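Local coordinates for protein carboxypeptidase 1 (Deinococcus radiodurans str. R1, PDB 5GIV) that probably releases amino acids one after another from the C-terminus of peptides, as a zinc-dependent metallocarboxypeptidase of the M32 family, at residues A[157-162]-A[412-417]; A[306-311]-A[339-344]; A[407-412]-A[417-422]. All coordinates share one frame; numbering follows the deposited sequence.

Interactions 1 and 3 have centres 8 Å apart, and both use the loop before helix 420-439: residues 412-417 of interaction 1 run on into 417-422 of interaction 3, and F412 and G417 belong to both. Interaction 2 lies on the opposite side of the chain's centre from interaction 1, their centres about 32 Å apart, and about 26 Å from that of interaction 3. Interactions 1 and 2 are buried, interaction 3 only partly. Their chemistry differs: a tyrosine packs on a proline and glycine backbone in interaction 1, two hydrogen bonds to backbone carbonyls join two helix-linking loops in interaction 2, and an aromatic cluster with one histidine-tyrosine bond approaches the zinc ion in interaction 3.

Interaction 1 (A[157-162]-A[412-417]); sequences DYYINE and FGPIGG
Y159 of helix 155-163 lays its side chain against the loop 412-417, meeting G417 and G416 at its root and P414 near its far end. CB of Y159 lies 3.1 Å from O of G416 and 4.0 Å from CA of G417, which brings the glycine backbone up to the helix. A side chain on G417 would run into Y159 CB, and the positive phi of this residue (68°) also suits glycine; at G416 the backbone angles alone would jam a CB against the preceding carbonyl. With CG anti to its own carbonyl carbon (chi1 -72°), the phenol ring extends from the helix along the loop, where its CE1 is 3.7 Å from CB of P414. The carbonyl oxygen of I415 stands over one ring face, 4.2 Å from Y159 CE2. This is packing without hydrogen bonds between the two segments; the phenol OH bonds S142 O of helix 128-147, and the backbone N of I415 bonds S142 OG. Away from the zinc site, helix and loop pack here within the mainly helical M32 carboxypeptidase fold, a close approach that the two glycines probably permit, wedging a tyrosine between helix 128-147 and the loop before helix 420-439.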
loop_
_atom_site.group_PDB
_atom_site.type_symbol
_atom_site.label_atom_id
_atom_site.label_comp_id
_atom_site.label_asym_id
_atom_site.label_seq_id
_atom_site.Cartn_x
_atom_site.Cartn_y
_atom_site.Cartn_z
ATOM N N ASP A 157 33.683 0.779 15.432
ATOM C CA ASP A 157 32.948 0.583 16.678
ATOM C C ASP A 157 31.671 1.416 16.710
ATOM O O ASP A 157 30.689 1.021 17.346
ATOM C CB ASP A 157 33.830 0.928 17.874
ATOM C CG ASP A 157 34.822 -0.162 18.189
ATOM O OD1 ASP A 157 34.538 -1.333 17.869
ATOM O OD2 ASP A 157 35.896 0.152 18.745
ATOM N N TYR A 158 31.664 2.576 16.056
ATOM C CA TYR A 158 30.419 3.329 15.966
ATOM C C TYR A 158 29.355 2.524 15.230
ATOM O O TYR A 158 28.204 2.447 15.680
ATOM C CB TYR A 158 30.640 4.669 15.269
ATOM C CG TYR A 158 29.341 5.336 14.854
ATOM C CD1 TYR A 158 28.523 5.939 15.796
ATOM C CD2 TYR A 158 28.930 5.351 13.526
ATOM C CE1 TYR A 158 27.338 6.545 15.436
ATOM C CE2 TYR A 158 27.742 5.964 13.155
ATOM C CZ TYR A 158 26.951 6.554 14.119
ATOM O OH TYR A 158 25.766 7.166 13.770
ATOM N N TYR A 159 29.729 1.895 14.105
ATOM C CA TYR A 159 28.753 1.136 13.326
ATOM C C TYR A 159 28.387 -0.183 14.005
ATOM O O TYR A 159 27.219 -0.587 13.993
ATOM C CB TYR A 159 29.278 0.906 11.902
ATOM C CG TYR A 159 29.244 2.180 11.105
ATOM C CD1 TYR A 159 28.035 2.743 10.716
ATOM C CD2 TYR A 159 30.416 2.849 10.775
ATOM C CE1 TYR A 159 27.991 3.918 10.021
ATOM C CE2 TYR A 159 30.380 4.031 10.073
ATOM C CZ TYR A 159 29.166 4.563 9.702
ATOM O OH TYR A 159 29.119 5.746 8.999
ATOM N N ILE A 160 29.358 -0.873 14.599
ATOM C CA ILE A 160 29.015 -2.091 15.327
ATOM C C ILE A 160 28.003 -1.783 16.426
ATOM O O ILE A 160 27.010 -2.502 16.592
ATOM C CB ILE A 160 30.283 -2.761 15.882
ATOM C CG1 ILE A 160 31.149 -3.265 14.729
ATOM C CG2 ILE A 160 29.922 -3.915 16.828
ATOM C CD1 ILE A 160 32.446 -3.896 15.171
ATOM N N ASN A 161 28.211 -0.683 17.160
ATOM C CA ASN A 161 27.300 -0.318 18.242
ATOM C C ASN A 161 25.956 0.163 17.710
ATOM O O ASN A 161 24.913 -0.090 18.327
ATOM C CB ASN A 161 27.935 0.753 19.131
ATOM C CG ASN A 161 26.975 1.274 20.193
ATOM O OD1 ASN A 161 26.764 0.639 21.225
ATOM N ND2 ASN A 161 26.385 2.434 19.935
ATOM N N GLU A 162 25.956 0.857 16.571
ATOM C CA GLU A 162 24.697 1.268 15.958
ATOM C C GLU A 162 23.831 0.056 15.638
ATOM O O GLU A 162 22.604 0.102 15.776
ATOM C CB GLU A 162 24.977 2.086 14.697
ATOM C CG GLU A 162 23.818 2.957 14.255
ATOM C CD GLU A 162 23.556 4.103 15.226
ATOM O OE1 GLU A 162 24.475 4.439 16.021
ATOM O OE2 GLU A 162 22.433 4.670 15.195
ATOM N N PHE A 412 23.615 1.036 -0.784
ATOM C CA PHE A 412 22.421 1.744 -0.344
ATOM C C PHE A 412 22.550 2.205 1.102
ATOM O O PHE A 412 21.545 2.497 1.751
ATOM C CB PHE A 412 21.191 0.857 -0.516
ATOM C CG PHE A 412 19.895 1.613 -0.527
ATOM C CD1 PHE A 412 19.871 2.976 -0.792
ATOM C CD2 PHE A 412 18.697 0.961 -0.277
ATOM C CE1 PHE A 412 18.672 3.677 -0.807
ATOM C CE2 PHE A 412 17.492 1.652 -0.291
ATOM C CZ PHE A 412 17.482 3.011 -0.552
ATOM N N GLY A 413 23.766 2.251 1.627
ATOM C CA GLY A 413 23.995 2.644 2.990
ATOM C C GLY A 413 25.473 2.757 3.294
ATOM O O GLY A 413 26.326 2.654 2.405
ATOM N N PRO A 414 25.809 2.951 4.564
ATOM C CA PRO A 414 27.212 3.134 4.932
ATOM C C PRO A 414 27.995 1.848 4.760
ATOM O O PRO A 414 27.443 0.748 4.703
ATOM C CB PRO A 414 27.149 3.544 6.411
ATOM C CG PRO A 414 25.712 3.875 6.684
ATOM C CD PRO A 414 24.923 3.017 5.734
ATOM N N ILE A 415 29.311 2.010 4.684
ATOM C CA ILE A 415 30.255 0.903 4.699
ATOM C C ILE A 415 30.758 0.743 6.124
ATOM O O ILE A 415 31.331 1.682 6.692
ATOM C CB ILE A 415 31.425 1.143 3.735
ATOM C CG1 ILE A 415 30.931 1.169 2.291
ATOM C CG2 ILE A 415 32.483 0.073 3.919
ATOM C CD1 ILE A 415 31.976 1.670 1.313
ATOM N N GLY A 416 30.519 -0.426 6.715
ATOM C CA GLY A 416 30.989 -0.695 8.057
ATOM C C GLY A 416 29.894 -1.153 8.986
ATOM O O GLY A 416 28.896 -0.452 9.163
ATOM N N GLY A 417 30.090 -2.302 9.628
ATOM C CA GLY A 417 29.092 -2.817 10.548
ATOM C C GLY A 417 27.803 -3.272 9.908
ATOM O O GLY A 417 26.787 -3.354 10.591
#

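Interaction 2 (A[306-311]-A[339-344]); sequences VGRSRA and AVNTVS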
loop_
_atom_site.group_PDB
_atom_site.type_symbol
_atom_site.label_atom_id
_atom_site.label_comp_id
_atom_site.label_asym_id
_atom_site.label_seq_id
_atom_site.Cartn_x
_atom_site.Cartn_y
_atom_site.Cartn_z
ATOM N N VAL A 306 13.530 -24.264 14.559
ATOM C CA VAL A 306 12.217 -24.879 14.449
ATOM C C VAL A 306 12.028 -25.436 13.044
ATOM O O VAL A 306 11.834 -26.645 12.864
ATOM C CB VAL A 306 11.112 -23.869 14.800
ATOM C CG1 VAL A 306 9.721 -24.505 14.642
ATOM C CG2 VAL A 306 11.321 -23.335 16.213
ATOM N N GLY A 307 12.136 -24.558 12.037
ATOM C CA GLY A 307 11.699 -24.908 10.695
ATOM C C GLY A 307 12.476 -26.037 10.050
ATOM O O GLY A 307 11.951 -26.734 9.177
ATOM N N ARG A 308 13.734 -26.225 10.441
ATOM C CA ARG A 308 14.561 -27.272 9.851
ATOM C C ARG A 308 14.756 -28.454 10.790
ATOM O O ARG A 308 15.598 -29.321 10.519
ATOM C CB ARG A 308 15.912 -26.694 9.425
ATOM C CG ARG A 308 15.789 -25.651 8.321
ATOM C CD ARG A 308 17.138 -25.076 7.922
ATOM N NE ARG A 308 16.976 -23.828 7.180
ATOM C CZ ARG A 308 16.822 -23.745 5.861
ATOM N NH1 ARG A 308 16.827 -24.844 5.113
ATOM N NH2 ARG A 308 16.676 -22.554 5.290
ATOM N N SER A 309 13.989 -28.529 11.871
ATOM C CA SER A 309 14.165 -29.595 12.847
ATOM C C SER A 309 13.382 -30.830 12.418
ATOM O O SER A 309 12.464 -30.762 11.598
ATOM C CB SER A 309 13.700 -29.145 14.230
ATOM O OG SER A 309 12.292 -29.030 14.257
ATOM N N ARG A 310 13.757 -31.977 12.985
ATOM C CA ARG A 310 13.032 -33.198 12.658
ATOM C C ARG A 310 11.584 -33.118 13.128
ATOM O O ARG A 310 10.670 -33.568 12.426
ATOM C CB ARG A 310 13.740 -34.419 13.244
ATOM C CG ARG A 310 13.346 -35.696 12.536
ATOM C CD ARG A 310 14.280 -36.890 12.794
ATOM N NE ARG A 310 15.614 -36.554 13.294
ATOM C CZ ARG A 310 16.743 -37.109 12.849
ATOM N NH1 ARG A 310 16.704 -38.039 11.896
ATOM N NH2 ARG A 310 17.909 -36.746 13.366
ATOM N N ALA A 311 11.349 -32.513 14.296
ATOM C CA ALA A 311 9.990 -32.429 14.822
ATOM C C ALA A 311 9.079 -31.634 13.894
ATOM O O ALA A 311 7.883 -31.934 13.779
ATOM C CB ALA A 311 10.006 -31.798 16.214
ATOM N N ALA A 339 16.775 -33.232 3.369
ATOM C CA ALA A 339 16.981 -32.417 2.183
ATOM C C ALA A 339 16.999 -30.926 2.491
ATOM O O ALA A 339 17.603 -30.157 1.733
ATOM C CB ALA A 339 15.901 -32.720 1.152
ATOM N N VAL A 340 16.366 -30.494 3.586
ATOM C CA VAL A 340 16.373 -29.082 3.952
ATOM C C VAL A 340 17.613 -28.713 4.750
ATOM O O VAL A 340 17.711 -27.577 5.230
ATOM C CB VAL A 340 15.110 -28.668 4.745
ATOM C CG1 VAL A 340 13.829 -29.124 4.033
ATOM C CG2 VAL A 340 15.174 -29.143 6.190
ATOM N N ASN A 341 18.522 -29.656 4.977
ATOM C CA ASN A 341 19.721 -29.446 5.778
ATOM C C ASN A 341 20.978 -29.839 5.017
ATOM O O ASN A 341 21.925 -30.381 5.593
ATOM C CB ASN A 341 19.650 -30.213 7.098
ATOM C CG ASN A 341 18.594 -29.668 8.038
ATOM O OD1 ASN A 341 18.706 -28.541 8.522
ATOM N ND2 ASN A 341 17.578 -30.478 8.329
ATOM N N THR A 342 21.017 -29.587 3.713
ATOM C CA THR A 342 22.252 -29.801 2.978
ATOM C C THR A 342 23.239 -28.669 3.240
ATOM O O THR A 342 22.870 -27.574 3.664
ATOM C CB THR A 342 21.987 -29.914 1.480
ATOM O OG1 THR A 342 21.746 -28.607 0.943
ATOM C CG2 THR A 342 20.839 -30.874 1.168
ATOM N N VAL A 343 24.511 -28.940 2.952
ATOM C CA VAL A 343 25.600 -27.997 3.191
ATOM C C VAL A 343 26.508 -27.988 1.971
ATOM O O VAL A 343 26.707 -29.025 1.335
ATOM C CB VAL A 343 26.418 -28.373 4.450
ATOM C CG1 VAL A 343 27.650 -27.477 4.571
ATOM C CG2 VAL A 343 25.565 -28.304 5.705
ATOM N N SER A 344 27.048 -26.818 1.631
ATOM C CA SER A 344 28.068 -26.738 0.590
ATOM C C SER A 344 28.650 -25.333 0.569
ATOM O O SER A 344 27.973 -24.364 0.918
ATOM C CB SER A 344 27.506 -27.088 -0.791
ATOM O OG SER A 344 26.617 -26.085 -1.231
#
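R308 holds CG anti to its carbonyl carbon (chi1 -64°) and stays extended from CG to NE, which carries the guanidinium past V340 to that residue's carbonyl; N341, with its CG likewise anti to the carbonyl carbon (chi1 -68°), turns its amide back toward the R308 backbone. NH1 of R308 donates to O of V340 at 2.9 Å, a bent bond, but near both the guanidinium and the carbonyl plane. In the other direction ND2 of N341 gives a nearly straight bond (170°) to O of R308 at 3.2 Å, within its own amide plane. R308 is the third residue of a type I beta turn, V306 to S309, and S309 is the N-cap of helix 310-323, its OG capping N of F312; the turn thus links helix 292-306, which carries the zinc ligand E296, to the next helix. Between the bonds, CB of R308 packs 4.1 Å from CG2 of V340 and 3.5 Å from OD1 of N341, an oxygen hydrogen-bonded to K496. The rest of the guanidinium is fixed by E303 at NH2, N304 at NE and the ring of Y262, and the R308 side chain comes to about 7 Å from that of H266.

Interaction 3 (A[407-412]-A[417-422]); sequences DVHWYF and GSFQGY
H409 and S418 bring the two backbones closest, CA to CA 6.5 Å, where residues 408-410, with helical backbone angles, face the residues that lead into helix 420-439. From there H409 enters a cluster with W410, F419 and Y422. Its imidazole is covered on one face by F419, with CZ of F419 3.5 Å from CG of H409; the planes are inclined at 35°, an oblique pairing. At its edge, in plane, NE2 of H409 makes a nearly straight 2.7 Å hydrogen bond to OH of Y422, whose side chain comes from the opposite direction, with the two rings meeting rim to rim. H409 CG is anti to the carbonyl carbon (chi1 -58°), which aims the ring at Y422 while CB rests 3.9 Å from CB of S418. An alanine at H409 would remove the imidazole and would probably leave Y422 OH without this bond and one face of F419 without its cover. In an offset edge-to-face pairing, F419 also turns its edge toward the face of the W410 five-membered ring, with CE2 of F419 3.8 Å from NE1 of W410. The carboxylate of D407 crosses F419 at the far end of the ring, OD2 of D407 3.7 Å from CE1 of F419, while its charge is met by R364 and R349. E368 binds both W410 NE1 and S418 OG, tying these neighbours to helix 357-372. R349 adds a cation-pi contact to Y422, whose side chain lies about 5 Å from the zinc ion and about 4 Å from that of E296. The position of Y422 is consistent with a second-shell role beside the metal centre of this HExxH metallopeptidase, H409 probably helping to hold its hydroxyl in place.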
loop_
_atom_site.group_PDB
_atom_site.type_symbol
_atom_site.label_atom_id
_atom_site.label_comp_id
_atom_site.label_asym_id
_atom_site.label_seq_id
_atom_site.Cartn_x
_atom_site.Cartn_y
_atom_site.Cartn_z
ATOM N N ASP A 407 25.931 -7.947 -2.693
ATOM C CA ASP A 407 25.027 -7.453 -1.667
ATOM C C ASP A 407 24.794 -5.951 -1.813
ATOM O O ASP A 407 25.682 -5.199 -2.228
ATOM C CB ASP A 407 25.567 -7.793 -0.274
ATOM C CG ASP A 407 25.153 -9.206 0.189
ATOM O OD1 ASP A 407 23.969 -9.577 0.006
ATOM O OD2 ASP A 407 26.012 -9.948 0.723
ATOM N N VAL A 408 23.571 -5.525 -1.478
ATOM C CA VAL A 408 23.189 -4.126 -1.641
ATOM C C VAL A 408 23.745 -3.221 -0.543
ATOM O O VAL A 408 23.789 -1.997 -0.728
ATOM C CB VAL A 408 21.654 -3.969 -1.674
ATOM C CG1 VAL A 408 21.054 -4.176 -0.307
ATOM C CG2 VAL A 408 21.269 -2.609 -2.209
ATOM N N HIS A 409 24.191 -3.782 0.584
ATOM C CA HIS A 409 24.408 -2.971 1.782
ATOM C C HIS A 409 25.324 -1.776 1.516
ATOM O O HIS A 409 24.956 -0.629 1.790
ATOM C CB HIS A 409 24.952 -3.844 2.918
ATOM C CG HIS A 409 24.052 -4.986 3.280
ATOM N ND1 HIS A 409 23.637 -5.928 2.360
ATOM C CD2 HIS A 409 23.476 -5.329 4.456
ATOM C CE1 HIS A 409 22.858 -6.811 2.958
ATOM N NE2 HIS A 409 22.735 -6.465 4.228
ATOM N N TRP A 410 26.519 -2.019 0.971
ATOM C CA TRP A 410 27.476 -0.932 0.770
ATOM C C TRP A 410 27.066 0.038 -0.336
ATOM O O TRP A 410 27.707 1.086 -0.489
ATOM C CB TRP A 410 28.858 -1.500 0.444
ATOM C CG TRP A 410 29.427 -2.380 1.513
ATOM C CD1 TRP A 410 29.088 -2.390 2.840
ATOM C CD2 TRP A 410 30.432 -3.388 1.350
ATOM N NE1 TRP A 410 29.822 -3.341 3.506
ATOM C CE2 TRP A 410 30.656 -3.965 2.615
ATOM C CE3 TRP A 410 31.169 -3.855 0.256
ATOM C CZ2 TRP A 410 31.581 -4.991 2.816
ATOM C CZ3 TRP A 410 32.088 -4.866 0.458
ATOM C CH2 TRP A 410 32.286 -5.422 1.728
ATOM N N TYR A 411 26.016 -0.262 -1.098
ATOM C CA TYR A 411 25.592 0.621 -2.174
ATOM C C TYR A 411 24.341 1.417 -1.836
ATOM O O TYR A 411 24.030 2.379 -2.550
ATOM C CB TYR A 411 25.351 -0.187 -3.454
ATOM C CG TYR A 411 26.543 -1.021 -3.836
ATOM C CD1 TYR A 411 27.597 -0.471 -4.554
ATOM C CD2 TYR A 411 26.632 -2.350 -3.450
ATOM C CE1 TYR A 411 28.691 -1.226 -4.890
ATOM C CE2 TYR A 411 27.725 -3.107 -3.778
ATOM C CZ TYR A 411 28.749 -2.544 -4.495
ATOM O OH TYR A 411 29.844 -3.302 -4.823
ATOM N N PHE A 412 23.615 1.036 -0.784
ATOM C CA PHE A 412 22.421 1.744 -0.344
ATOM C C PHE A 412 22.550 2.205 1.102
ATOM O O PHE A 412 21.545 2.497 1.751
ATOM C CB PHE A 412 21.191 0.857 -0.516
ATOM C CG PHE A 412 19.895 1.613 -0.527
ATOM C CD1 PHE A 412 19.871 2.976 -0.792
ATOM C CD2 PHE A 412 18.697 0.961 -0.277
ATOM C CE1 PHE A 412 18.672 3.677 -0.807
ATOM C CE2 PHE A 412 17.492 1.652 -0.291
ATOM C CZ PHE A 412 17.482 3.011 -0.552
ATOM N N GLY A 417 30.090 -2.302 9.628
ATOM C CA GLY A 417 29.092 -2.817 10.548
ATOM C C GLY A 417 27.803 -3.272 9.908
ATOM O O GLY A 417 26.787 -3.354 10.591
ATOM N N SER A 418 27.828 -3.608 8.618
ATOM C CA SER A 418 26.614 -3.925 7.873
ATOM C C SER A 418 26.141 -5.356 8.060
ATOM O O SER A 418 24.970 -5.639 7.787
ATOM C CB SER A 418 26.836 -3.708 6.374
ATOM O OG SER A 418 27.453 -2.465 6.130
ATOM N N PHE A 419 27.012 -6.262 8.500
ATOM C CA PHE A 419 26.731 -7.689 8.409
ATOM C C PHE A 419 26.869 -8.477 9.705
ATOM O O PHE A 419 26.306 -9.577 9.776
ATOM C CB PHE A 419 27.638 -8.342 7.353
ATOM C CG PHE A 419 27.349 -7.902 5.939
ATOM C CD1 PHE A 419 26.339 -8.517 5.198
ATOM C CD2 PHE A 419 28.080 -6.880 5.351
ATOM C CE1 PHE A 419 26.060 -8.115 3.907
ATOM C CE2 PHE A 419 27.816 -6.479 4.043
ATOM C CZ PHE A 419 26.795 -7.095 3.325
ATOM N N GLN A 420 27.612 -8.001 10.712
ATOM C CA GLN A 420 27.840 -8.871 11.867
ATOM C C GLN A 420 26.540 -9.201 12.593
ATOM O O GLN A 420 26.462 -10.241 13.252
ATOM C CB GLN A 420 28.881 -8.279 12.830
ATOM C CG GLN A 420 28.421 -7.111 13.631
ATOM C CD GLN A 420 28.373 -5.877 12.799
ATOM O OE1 GLN A 420 29.009 -5.802 11.743
ATOM N NE2 GLN A 420 27.598 -4.901 13.242
ATOM N N GLY A 421 25.518 -8.351 12.478
ATOM C CA GLY A 421 24.232 -8.672 13.075
ATOM C C GLY A 421 23.656 -9.998 12.603
ATOM O O GLY A 421 22.989 -10.699 13.371
ATOM N N TYR A 422 23.895 -10.363 11.338
ATOM C CA TYR A 422 23.400 -11.644 10.847
ATOM C C TYR A 422 24.017 -12.798 11.627
ATOM O O TYR A 422 23.329 -13.764 11.978
ATOM C CB TYR A 422 23.700 -11.799 9.355
ATOM C CG TYR A 422 23.058 -10.746 8.477
ATOM C CD1 TYR A 422 21.680 -10.706 8.301
ATOM C CD2 TYR A 422 23.832 -9.821 7.792
ATOM C CE1 TYR A 422 21.085 -9.764 7.495
ATOM C CE2 TYR A 422 23.249 -8.868 6.983
ATOM C CZ TYR A 422 21.871 -8.842 6.835
ATOM O OH TYR A 422 21.279 -7.890 6.029
#